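Long-range contacts in cytochrome c (Pseudomonas aeruginosa, PDB 6RTE), which acts as the dihydro-heme d1 dehydrogenase NirN in heme d1 biosynthesis, carrying a heme c domain beside an eight-bladed beta-propeller: residues P277-F282 with L292-Y297; I427-K432 with H439-S444; D189-Y194 with L207-V212; P38-Y43 with V105-Q110. All coordinates share one frame; numbering follows the deposited sequence.

Contact 1 (P277-F282 with L292-Y297); sequences PPRHSF and LWELPY
Glu294 reaches across the hairpin to Arg279 and Ser281, and its chain can be followed outward. CB lies near Phe282 O; CG, anti to the backbone N (chi1 -174°), runs beside the Ser281 side chain, 3.5 Å from Ser281 CB. At the tip Arg279 grips the carboxylate side-on: its NE gives a 2.7 Å bond to Glu294 OE2, and its NH1 reaches Glu294 OE1 at 3.1 Å on the syn lone pair. Both oxygens lie near the guanidinium plane, although the two planar groups are turned 33° from each other. Ser281 OG donates to the anti lone pair of Glu294 OE2 at 2.7 Å, and a water donates to the same oxygen. Several donors thus gather on one oxygen of a buried glutamate, which would probably help keep it ionised; Arg279 also bridges to Asp342.

At the other end Tyr297 lays a ring face over the His280-Ser281 peptide, with His280 O 3.2 Å above the ring plane, and turns its edge to the face of Phe282, centroids 5.2 Å apart. Tyrosine suits this place: its flat ring covers the peptide while its hydroxyl still reaches Asp229. Its backbone N donates to His280 O. Phe282 and Leu295 exchange backbone bonds. A G1 bulge at His280-Ser281, opposite Ala276, marks the entry from strand 270-276; strands 281-286 and 291-296 then form an antiparallel hairpin, neighbours in one propeller blade.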
# COMPACT_ATOMS: atom_id res chain seq x y z
N PRO A 277 -5.49 15.57 -6.62
CA PRO A 277 -4.68 16.77 -6.89
C PRO A 277 -5.50 17.92 -7.46
O PRO A 277 -5.33 19.06 -7.02
CB PRO A 277 -3.63 16.28 -7.89
CG PRO A 277 -3.46 14.83 -7.52
CD PRO A 277 -4.85 14.36 -7.17
N PRO A 278 -6.42 17.68 -8.42
CA PRO A 278 -7.19 18.82 -8.95
C PRO A 278 -8.07 19.49 -7.92
O PRO A 278 -8.40 20.67 -8.05
CB PRO A 278 -8.03 18.20 -10.08
CG PRO A 278 -7.42 16.88 -10.34
CD PRO A 278 -6.78 16.42 -9.09
N ARG A 279 -8.49 18.76 -6.89
CA ARG A 279 -9.29 19.30 -5.80
C ARG A 279 -8.44 19.84 -4.66
O ARG A 279 -8.99 20.41 -3.71
CB ARG A 279 -10.25 18.23 -5.28
CG ARG A 279 -11.08 17.56 -6.39
CD ARG A 279 -11.96 16.45 -5.83
NE ARG A 279 -12.98 16.97 -4.93
CZ ARG A 279 -14.18 17.40 -5.32
NH1 ARG A 279 -15.04 17.86 -4.42
NH2 ARG A 279 -14.52 17.37 -6.60
N HIS A 280 -7.11 19.69 -4.73
CA HIS A 280 -6.20 20.06 -3.65
C HIS A 280 -6.74 19.60 -2.30
O HIS A 280 -6.85 20.37 -1.34
CB HIS A 280 -5.94 21.55 -3.65
CG HIS A 280 -5.47 22.06 -4.96
ND1 HIS A 280 -4.33 21.58 -5.57
CD2 HIS A 280 -6.01 22.96 -5.82
CE1 HIS A 280 -4.17 22.19 -6.74
NE2 HIS A 280 -5.17 23.02 -6.91
N SER A 281 -7.06 18.31 -2.23
CA SER A 281 -7.70 17.75 -1.04
C SER A 281 -7.21 16.33 -0.82
O SER A 281 -6.75 15.66 -1.75
CB SER A 281 -9.22 17.74 -1.18
OG SER A 281 -9.62 16.72 -2.08
N PHE A 282 -7.31 15.90 0.44
CA PHE A 282 -7.26 14.48 0.77
C PHE A 282 -8.68 13.93 0.80
O PHE A 282 -9.62 14.62 1.20
CB PHE A 282 -6.59 14.26 2.13
CG PHE A 282 -5.12 14.56 2.15
CD1 PHE A 282 -4.22 13.80 1.41
CD2 PHE A 282 -4.62 15.57 2.96
CE1 PHE A 282 -2.86 14.06 1.46
CE2 PHE A 282 -3.25 15.83 3.02
CZ PHE A 282 -2.38 15.07 2.27
N LEU A 292 -17.81 9.37 4.24
CA LEU A 292 -16.49 9.54 3.67
C LEU A 292 -16.15 11.02 3.78
O LEU A 292 -17.03 11.88 3.85
CB LEU A 292 -16.39 9.06 2.22
CG LEU A 292 -17.09 9.81 1.10
CD1 LEU A 292 -16.18 10.86 0.52
CD2 LEU A 292 -17.52 8.83 0.02
N TRP A 293 -14.85 11.30 3.85
CA TRP A 293 -14.35 12.63 4.16
C TRP A 293 -13.53 13.17 2.99
O TRP A 293 -12.80 12.42 2.33
CB TRP A 293 -13.47 12.60 5.41
CG TRP A 293 -14.18 12.40 6.72
CD1 TRP A 293 -15.52 12.19 6.94
CD2 TRP A 293 -13.56 12.40 8.01
NE1 TRP A 293 -15.75 12.06 8.29
CE2 TRP A 293 -14.57 12.19 8.97
CE3 TRP A 293 -12.24 12.57 8.46
CZ2 TRP A 293 -14.31 12.14 10.34
CZ3 TRP A 293 -11.98 12.52 9.82
CH2 TRP A 293 -13.01 12.31 10.74
N GLU A 294 -13.67 14.47 2.74
CA GLU A 294 -12.70 15.23 1.96
C GLU A 294 -12.10 16.28 2.88
O GLU A 294 -12.84 16.96 3.61
CB GLU A 294 -13.35 15.88 0.73
CG GLU A 294 -12.35 16.57 -0.19
CD GLU A 294 -12.99 17.11 -1.46
OE1 GLU A 294 -14.24 17.21 -1.52
OE2 GLU A 294 -12.24 17.42 -2.41
N LEU A 295 -10.78 16.40 2.87
CA LEU A 295 -10.07 17.38 3.67
C LEU A 295 -9.30 18.32 2.74
O LEU A 295 -8.17 17.99 2.32
CB LEU A 295 -9.11 16.69 4.64
CG LEU A 295 -9.76 15.90 5.79
CD1 LEU A 295 -10.09 14.46 5.35
CD2 LEU A 295 -8.87 15.88 7.00
N PRO A 296 -9.85 19.48 2.40
CA PRO A 296 -9.12 20.40 1.51
C PRO A 296 -7.93 21.04 2.18
O PRO A 296 -7.95 21.37 3.38
CB PRO A 296 -10.18 21.45 1.15
CG PRO A 296 -11.13 21.43 2.28
CD PRO A 296 -11.19 19.99 2.73
N TYR A 297 -6.87 21.27 1.39
CA TYR A 297 -5.66 21.89 1.91
C TYR A 297 -5.19 23.10 1.09
O TYR A 297 -4.12 23.64 1.39
CB TYR A 297 -4.50 20.88 2.03
CG TYR A 297 -4.22 20.08 0.78
CD1 TYR A 297 -3.56 20.64 -0.30
CD2 TYR A 297 -4.61 18.76 0.69
CE1 TYR A 297 -3.32 19.91 -1.45
CE2 TYR A 297 -4.37 18.01 -0.45
CZ TYR A 297 -3.73 18.59 -1.51
OH TYR A 297 -3.50 17.85 -2.64
O HOH W 1 -11.99 19.96 -2.37

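Contact 2 (I427-K432 with H439-S444); sequences ILLIDK and HRLRPS
Ile427-Asp431 and His439-Leu441 make an antiparallel beta-ladder between the third strand and the outermost fourth strand of a four-stranded sheet that forms one blade of the propeller. The axes of 427-431 and 439-441 are 4.8 Å apart at closest approach and run at 158° to each other. Ile427 and Leu441 are a hydrogen-bonded pair: Ile427 N gives a nearly straight bond to Leu441 O at 2.7 Å, and Leu441 N returns one to Ile427 O at 2.9 Å, both in the carbonyl plane. Leu429 N donates to His439 O at 3.0 Å from a position tilted off that plane, and the return bond from His439 N is weak.

Side chains alternate between the faces. Ile427, Leu429, His439 and Leu441 share one, where branched aliphatic groups suit a buried interface. Leu429 CD1 meets Leu441 CD1 at 4.2 Å on the diagonal, while Leu429 CB lies 4.0 Å from His439 CB; the imidazole leads away to meet the ring of Tyr413. On the other face the non-hydrogen-bonded pair Leu428 and Arg440 lie side by side, pointing the same way. Leu428 CD2 lies against Arg440 CG and NE, with NE at 3.9 Å, and that same NE makes the salt bridge to Glu426. The exposed arginine thus covers a buried leucine while its charge can stay at the surface.

Strand 413-417 flanks 427-431 on the side away from 437-441. Leu463 of strand 460-465, in the next blade, packs on Ile427 and Leu441, and Tyr475 of strand 470-476 also meets Leu441.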
# COMPACT_ATOMS: atom_id res chain seq x y z
N ILE A 427 1.43 -13.19 -16.06
CA ILE A 427 0.99 -11.82 -16.23
C ILE A 427 0.27 -11.72 -17.57
O ILE A 427 0.80 -12.15 -18.60
CB ILE A 427 2.17 -10.84 -16.16
CG1 ILE A 427 2.87 -10.93 -14.81
CG2 ILE A 427 1.70 -9.41 -16.44
CD1 ILE A 427 1.99 -10.64 -13.61
N LEU A 428 -0.94 -11.17 -17.55
CA LEU A 428 -1.78 -11.12 -18.74
C LEU A 428 -1.71 -9.73 -19.36
O LEU A 428 -1.79 -8.72 -18.65
CB LEU A 428 -3.23 -11.45 -18.39
CG LEU A 428 -3.42 -12.72 -17.58
CD1 LEU A 428 -4.88 -12.87 -17.16
CD2 LEU A 428 -2.96 -13.93 -18.38
N LEU A 429 -1.56 -9.69 -20.68
CA LEU A 429 -1.54 -8.43 -21.43
C LEU A 429 -2.85 -8.34 -22.20
O LEU A 429 -3.04 -9.03 -23.21
CB LEU A 429 -0.33 -8.37 -22.35
CG LEU A 429 0.96 -7.88 -21.68
CD1 LEU A 429 1.34 -8.77 -20.50
CD2 LEU A 429 2.11 -7.79 -22.68
N ILE A 430 -3.75 -7.49 -21.71
CA ILE A 430 -5.06 -7.30 -22.32
C ILE A 430 -4.97 -6.16 -23.32
O ILE A 430 -4.69 -5.01 -22.95
CB ILE A 430 -6.14 -7.01 -21.26
CG1 ILE A 430 -6.26 -8.19 -20.29
CG2 ILE A 430 -7.48 -6.70 -21.92
CD1 ILE A 430 -7.20 -7.95 -19.13
N ASP A 431 -5.19 -6.46 -24.60
CA ASP A 431 -5.17 -5.44 -25.64
C ASP A 431 -6.20 -4.36 -25.33
O ASP A 431 -7.38 -4.67 -25.12
CB ASP A 431 -5.44 -6.08 -27.00
CG ASP A 431 -5.27 -5.10 -28.15
OD1 ASP A 431 -4.13 -4.98 -28.66
OD2 ASP A 431 -6.26 -4.45 -28.54
N LYS A 432 -5.76 -3.10 -25.30
CA LYS A 432 -6.64 -2.01 -24.90
C LYS A 432 -7.81 -1.83 -25.86
O LYS A 432 -8.83 -1.25 -25.47
CB LYS A 432 -5.87 -0.70 -24.81
CG LYS A 432 -4.95 -0.57 -23.61
CD LYS A 432 -4.22 0.76 -23.66
CE LYS A 432 -3.25 0.91 -22.52
NZ LYS A 432 -2.41 2.13 -22.65
N HIS A 439 -1.42 -11.44 -24.98
CA HIS A 439 -0.14 -12.06 -24.68
C HIS A 439 -0.12 -12.49 -23.23
O HIS A 439 -0.92 -12.03 -22.41
CB HIS A 439 1.03 -11.10 -24.97
CG HIS A 439 1.16 -10.71 -26.40
ND1 HIS A 439 0.48 -9.64 -26.95
CD2 HIS A 439 1.89 -11.24 -27.41
CE1 HIS A 439 0.79 -9.53 -28.23
NE2 HIS A 439 1.64 -10.49 -28.53
N ARG A 440 0.82 -13.39 -22.91
CA ARG A 440 1.01 -13.86 -21.54
C ARG A 440 2.50 -13.93 -21.24
O ARG A 440 3.30 -14.25 -22.11
CB ARG A 440 0.36 -15.24 -21.34
CG ARG A 440 -1.11 -15.30 -21.72
CD ARG A 440 -1.62 -16.74 -21.75
NE ARG A 440 -2.68 -16.97 -20.77
CZ ARG A 440 -3.98 -17.06 -21.06
NH1 ARG A 440 -4.86 -17.26 -20.08
NH2 ARG A 440 -4.41 -16.96 -22.31
N LEU A 441 2.86 -13.62 -19.99
CA LEU A 441 4.24 -13.61 -19.54
C LEU A 441 4.36 -14.47 -18.29
O LEU A 441 3.59 -14.29 -17.34
CB LEU A 441 4.73 -12.19 -19.25
CG LEU A 441 4.90 -11.23 -20.44
CD1 LEU A 441 5.40 -9.88 -19.95
CD2 LEU A 441 5.84 -11.79 -21.48
N ARG A 442 5.32 -15.40 -18.28
CA ARG A 442 5.48 -16.37 -17.19
C ARG A 442 6.93 -16.36 -16.74
O ARG A 442 7.70 -17.27 -17.05
CB ARG A 442 5.05 -17.77 -17.64
CG ARG A 442 4.85 -18.76 -16.51
CD ARG A 442 4.29 -20.08 -17.03
NE ARG A 442 4.12 -21.07 -15.98
CZ ARG A 442 3.81 -22.35 -16.19
NH1 ARG A 442 3.64 -22.80 -17.43
NH2 ARG A 442 3.68 -23.19 -15.17
N PRO A 443 7.33 -15.34 -15.96
CA PRO A 443 8.77 -15.18 -15.66
C PRO A 443 9.37 -16.35 -14.90
O PRO A 443 10.49 -16.77 -15.21
CB PRO A 443 8.81 -13.88 -14.84
CG PRO A 443 7.45 -13.75 -14.26
CD PRO A 443 6.51 -14.32 -15.29
N SER A 444 8.66 -16.90 -13.92
CA SER A 444 9.15 -18.01 -13.11
C SER A 444 8.04 -19.04 -13.00
O SER A 444 7.22 -19.00 -12.07
CB SER A 444 9.60 -17.54 -11.73
OG SER A 444 10.84 -16.86 -11.80

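Contact 3 (D189-Y194 with L207-V212); sequences DGRLVY and LYNLKV
Arg191 lays its aliphatic chain over one face of the Tyr208 ring. Its CG sits above the ring centre, 3.6 Å from the centroid and only 7° off the ring normal, a CH-pi contact; CB overlies the CZ side, and Arg191 CD comes to 3.4 Å from Tyr208 CD2. The chain is extended from CG to NE, with CG swung away from the backbone N (chi1 170°), and this carries it flat across the ring. The guanidinium plane ends 4° from parallel with the ring. Arginine suits the place because its methylenes cover the aromatic face while its charge reaches past it to Asp206, with Ser138 as a further partner.

Alongside the side-chain pair the backbones also join: Leu207 N donates to Arg191 O at 2.9 Å, nearly along the C=O axis. Leu207 turns its side chain back over the turn: CD1 lies 3.4 Å from Gly190 O, and CG meets Val193 CG1 at 4.2 Å. The turn itself is an Asx turn, Asp189 OD1 accepting from Arg191 N at 3.0 Å, and Gly190 takes the positive phi that glycine tolerates easily. A water joins Asp189 O to the Tyr208 hydroxyl.

The contact lies at the start of strand 192-197 and just past the end of 201-206, neighbours in one antiparallel sheet. Strand 183-186 adds Phe186 against Val193 and Leu207, and the chain continues from Asn209, whose ND2 bonds Pro137 O and Asp206, through a G1 bulge into strand 211-217.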
# COMPACT_ATOMS: atom_id res chain seq x y z
N ASP A 189 7.93 16.83 -6.87
CA ASP A 189 9.10 16.85 -7.74
C ASP A 189 9.83 15.51 -7.78
O ASP A 189 10.82 15.38 -8.50
CB ASP A 189 10.08 17.95 -7.30
CG ASP A 189 10.63 17.72 -5.89
OD1 ASP A 189 10.28 16.70 -5.25
OD2 ASP A 189 11.41 18.57 -5.42
N GLY A 190 9.37 14.52 -7.02
CA GLY A 190 9.95 13.20 -7.07
C GLY A 190 11.23 13.03 -6.29
O GLY A 190 11.84 11.96 -6.37
N ARG A 191 11.67 14.04 -5.55
CA ARG A 191 12.92 13.93 -4.81
C ARG A 191 12.76 13.12 -3.53
O ARG A 191 13.68 12.39 -3.13
CB ARG A 191 13.46 15.32 -4.46
CG ARG A 191 14.63 15.25 -3.48
CD ARG A 191 15.18 16.61 -3.13
NE ARG A 191 16.13 16.51 -2.02
CZ ARG A 191 16.70 17.56 -1.43
NH1 ARG A 191 16.45 18.79 -1.87
NH2 ARG A 191 17.53 17.36 -0.43
N LEU A 192 11.62 13.26 -2.85
CA LEU A 192 11.40 12.62 -1.56
C LEU A 192 10.40 11.47 -1.68
O LEU A 192 9.45 11.52 -2.47
CB LEU A 192 10.89 13.64 -0.53
CG LEU A 192 11.74 14.91 -0.34
CD1 LEU A 192 11.00 15.89 0.55
CD2 LEU A 192 13.12 14.59 0.23
N VAL A 193 10.60 10.44 -0.87
CA VAL A 193 9.72 9.27 -0.86
C VAL A 193 9.33 8.97 0.58
O VAL A 193 10.15 9.07 1.51
CB VAL A 193 10.36 8.06 -1.57
CG1 VAL A 193 11.70 7.72 -1.01
CG2 VAL A 193 9.43 6.84 -1.53
N TYR A 194 8.06 8.63 0.76
CA TYR A 194 7.43 8.45 2.07
C TYR A 194 6.92 7.02 2.18
O TYR A 194 6.17 6.57 1.31
CB TYR A 194 6.28 9.45 2.26
CG TYR A 194 6.68 10.90 2.14
CD1 TYR A 194 6.90 11.49 0.89
CD2 TYR A 194 6.87 11.68 3.27
CE1 TYR A 194 7.29 12.82 0.78
CE2 TYR A 194 7.27 13.02 3.17
CZ TYR A 194 7.48 13.58 1.93
OH TYR A 194 7.87 14.91 1.84
N LEU A 207 15.89 10.91 -1.98
CA LEU A 207 16.50 10.16 -3.07
C LEU A 207 17.76 10.83 -3.58
O LEU A 207 18.70 10.14 -4.00
CB LEU A 207 15.51 9.97 -4.21
CG LEU A 207 14.35 9.00 -3.95
CD1 LEU A 207 13.25 9.17 -4.99
CD2 LEU A 207 14.86 7.56 -3.92
N TYR A 208 17.82 12.17 -3.55
CA TYR A 208 19.00 12.84 -4.07
C TYR A 208 20.24 12.55 -3.23
O TYR A 208 21.34 12.39 -3.77
CB TYR A 208 18.80 14.36 -4.14
CG TYR A 208 17.86 14.84 -5.21
CD1 TYR A 208 17.14 13.94 -5.99
CD2 TYR A 208 17.69 16.20 -5.44
CE1 TYR A 208 16.26 14.38 -6.95
CE2 TYR A 208 16.82 16.65 -6.42
CZ TYR A 208 16.11 15.73 -7.17
OH TYR A 208 15.24 16.16 -8.14
N ASN A 209 20.09 12.50 -1.92
CA ASN A 209 21.24 12.25 -1.05
C ASN A 209 21.30 10.82 -0.54
O ASN A 209 22.24 10.47 0.17
CB ASN A 209 21.22 13.22 0.13
CG ASN A 209 21.61 14.64 -0.30
OD1 ASN A 209 22.78 14.93 -0.48
ND2 ASN A 209 20.61 15.50 -0.48
N LEU A 210 20.34 9.97 -0.93
CA LEU A 210 20.29 8.57 -0.52
C LEU A 210 20.42 8.45 1.00
O LEU A 210 21.25 7.71 1.52
CB LEU A 210 21.36 7.76 -1.26
CG LEU A 210 21.24 7.85 -2.79
CD1 LEU A 210 22.42 7.17 -3.48
CD2 LEU A 210 19.91 7.27 -3.29
N LYS A 211 19.56 9.18 1.70
CA LYS A 211 19.60 9.23 3.16
C LYS A 211 18.21 9.27 3.74
O LYS A 211 17.30 9.90 3.17
CB LYS A 211 20.38 10.47 3.64
CG LYS A 211 21.90 10.33 3.51
CD LYS A 211 22.59 11.64 3.83
CE LYS A 211 24.10 11.51 3.70
NZ LYS A 211 24.60 10.41 4.56
N VAL A 212 18.03 8.59 4.88
CA VAL A 212 16.84 8.78 5.69
C VAL A 212 16.88 10.18 6.29
O VAL A 212 17.86 10.56 6.95
CB VAL A 212 16.75 7.70 6.79
CG1 VAL A 212 15.57 7.96 7.69
CG2 VAL A 212 16.67 6.30 6.18
O HOH W 2 13.21 14.23 -8.86

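Contact 4 (P38-Y43 with V105-Q110); sequences PGEALY and VAYLYQ
Gly39, near the start of helix 38-46, meets Tyr107 of helix 98-109 backbone to side chain: Gly39 CA lies 3.9 Å from Tyr107 CB. Glycine fits because a beta carbon here would point at Tyr107 and run into its CB. The tyrosine ring can therefore come down over the helix backbone, one face turned to Gly39 C and the backbone of Glu40.

Next comes Glu40, whose CA stands over that same face 3.9 Å from the ring centroid, close to the ring normal, as a CH-pi contact. Glu40 CB is 3.8 Å from Tyr107 CE1. Beyond CG the chain is extended and its carboxylate pairs with Arg44 one turn along the helix, although this side chain is poorly ordered.

The two helices are the N-terminal and C-terminal helices of the cytochrome c domain; the axes of 38-43 and 105-109 cross at -95° and approach to 8.6 Å. Such a nearly perpendicular crossing of first and last helices, with a glycine and an aromatic residue at the closest point, is a signature of the cytochrome c fold.

One turn after Gly39, Tyr43 brings its CB to 3.8 Å from Tyr107 CE2. With CG anti to the backbone N (chi1 179°), its ring is directed toward the second helix, and the two ring planes stand 50° apart in an oblique pairing. Tyr43 CD1 also meets CD2 of Leu108 at 4.3 Å, an apolar side chain suited to its place about 4 Å from heme c, and the Tyr43 hydroxyl bonds Gly52 O. Arg55 adds a cation-pi contact to Tyr107.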
# COMPACT_ATOMS: atom_id res chain seq x y z
N PRO A 38 -1.65 -17.02 32.23
CA PRO A 38 -0.29 -17.54 32.05
C PRO A 38 0.42 -16.98 30.82
O PRO A 38 1.65 -16.96 30.80
CB PRO A 38 -0.50 -19.06 31.92
CG PRO A 38 -1.88 -19.19 31.38
CD PRO A 38 -2.68 -18.05 31.96
N GLY A 39 -0.32 -16.53 29.81
CA GLY A 39 0.32 -15.97 28.63
C GLY A 39 1.11 -14.72 28.94
O GLY A 39 2.26 -14.57 28.50
N GLU A 40 0.51 -13.81 29.71
CA GLU A 40 1.19 -12.56 30.05
C GLU A 40 2.53 -12.82 30.72
O GLU A 40 3.56 -12.26 30.32
CB GLU A 40 0.28 -11.72 30.95
CG GLU A 40 1.00 -10.64 31.72
CD GLU A 40 0.06 -9.84 32.59
OE1 GLU A 40 -1.16 -10.07 32.51
OE2 GLU A 40 0.54 -8.98 33.36
N ALA A 41 2.53 -13.66 31.76
CA ALA A 41 3.77 -13.92 32.48
C ALA A 41 4.82 -14.53 31.56
O ALA A 41 5.99 -14.12 31.58
CB ALA A 41 3.50 -14.84 33.67
N LEU A 42 4.42 -15.51 30.75
CA LEU A 42 5.33 -16.04 29.74
C LEU A 42 5.83 -14.93 28.82
O LEU A 42 7.00 -14.93 28.42
CB LEU A 42 4.65 -17.15 28.94
CG LEU A 42 4.38 -18.46 29.69
CD1 LEU A 42 3.51 -19.40 28.86
CD2 LEU A 42 5.68 -19.15 30.06
N TYR A 43 4.95 -13.98 28.48
CA TYR A 43 5.34 -12.92 27.55
C TYR A 43 6.42 -12.02 28.16
O TYR A 43 7.44 -11.73 27.53
CB TYR A 43 4.11 -12.10 27.14
CG TYR A 43 4.45 -10.98 26.19
CD1 TYR A 43 4.47 -11.19 24.81
CD2 TYR A 43 4.78 -9.72 26.67
CE1 TYR A 43 4.79 -10.16 23.95
CE2 TYR A 43 5.11 -8.70 25.81
CZ TYR A 43 5.11 -8.93 24.45
OH TYR A 43 5.45 -7.91 23.60
N VAL A 105 0.04 -17.96 22.29
CA VAL A 105 -0.76 -17.64 21.11
C VAL A 105 -2.09 -17.04 21.53
O VAL A 105 -2.53 -16.01 20.99
CB VAL A 105 -0.96 -18.89 20.23
CG1 VAL A 105 -1.92 -18.59 19.08
CG2 VAL A 105 0.38 -19.39 19.70
N ALA A 106 -2.76 -17.68 22.49
CA ALA A 106 -4.04 -17.16 22.97
C ALA A 106 -3.91 -15.72 23.44
O ALA A 106 -4.74 -14.87 23.11
CB ALA A 106 -4.58 -18.05 24.09
N TYR A 107 -2.84 -15.43 24.19
CA TYR A 107 -2.60 -14.07 24.69
C TYR A 107 -2.38 -13.07 23.56
O TYR A 107 -2.86 -11.93 23.63
CB TYR A 107 -1.40 -14.10 25.64
CG TYR A 107 -0.96 -12.75 26.17
CD1 TYR A 107 -1.71 -12.07 27.12
CD2 TYR A 107 0.23 -12.17 25.74
CE1 TYR A 107 -1.30 -10.84 27.61
CE2 TYR A 107 0.65 -10.95 26.22
CZ TYR A 107 -0.12 -10.28 27.15
OH TYR A 107 0.30 -9.06 27.63
N LEU A 108 -1.64 -13.47 22.52
CA LEU A 108 -1.33 -12.53 21.45
C LEU A 108 -2.59 -12.13 20.68
O LEU A 108 -2.72 -10.99 20.25
CB LEU A 108 -0.31 -13.13 20.48
CG LEU A 108 1.12 -13.39 20.97
CD1 LEU A 108 2.01 -13.68 19.78
CD2 LEU A 108 1.66 -12.23 21.76
N TYR A 109 -3.51 -13.07 20.49
CA TYR A 109 -4.71 -12.80 19.71
C TYR A 109 -5.87 -12.29 20.56
O TYR A 109 -6.88 -11.85 19.99
CB TYR A 109 -5.11 -14.05 18.92
CG TYR A 109 -4.14 -14.30 17.77
CD1 TYR A 109 -2.94 -14.97 17.98
CD2 TYR A 109 -4.41 -13.82 16.49
CE1 TYR A 109 -2.05 -15.17 16.94
CE2 TYR A 109 -3.51 -14.02 15.45
CZ TYR A 109 -2.33 -14.70 15.69
OH TYR A 109 -1.44 -14.92 14.65
N GLN A 110 -5.74 -12.30 21.87
CA GLN A 110 -6.80 -11.81 22.75
C GLN A 110 -6.76 -10.29 22.79
O GLN A 110 -5.70 -9.69 22.93
CB GLN A 110 -6.64 -12.40 24.15
CG GLN A 110 -7.55 -11.79 25.21
CD GLN A 110 -9.02 -12.03 24.93
OE1 GLN A 110 -9.45 -13.16 24.69
NE2 GLN A 110 -9.81 -10.95 24.97

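How the contacts relate
Along the chain the order is contact 4, contact 3, contact 1, contact 2, each closing before the next opens. Contact 4 belongs to the helical cytochrome c domain, with heme c close by, and its centre is about 41 to 46 Å from those of the others. Contacts 3, 1 and 2 fall in separate antiparallel sheets of the eight-bladed propeller; contacts 1 and 3 are the nearest pair, with centres about 24 Å and nearest atoms about 10 Å apart, while contact 2 lies about 36 Å from contact 1 and about 32 Å from contact 3, centre to centre. No two touch: contact 4 joins helices within the cytochrome c domain, and each of the others joins elements of its own blade.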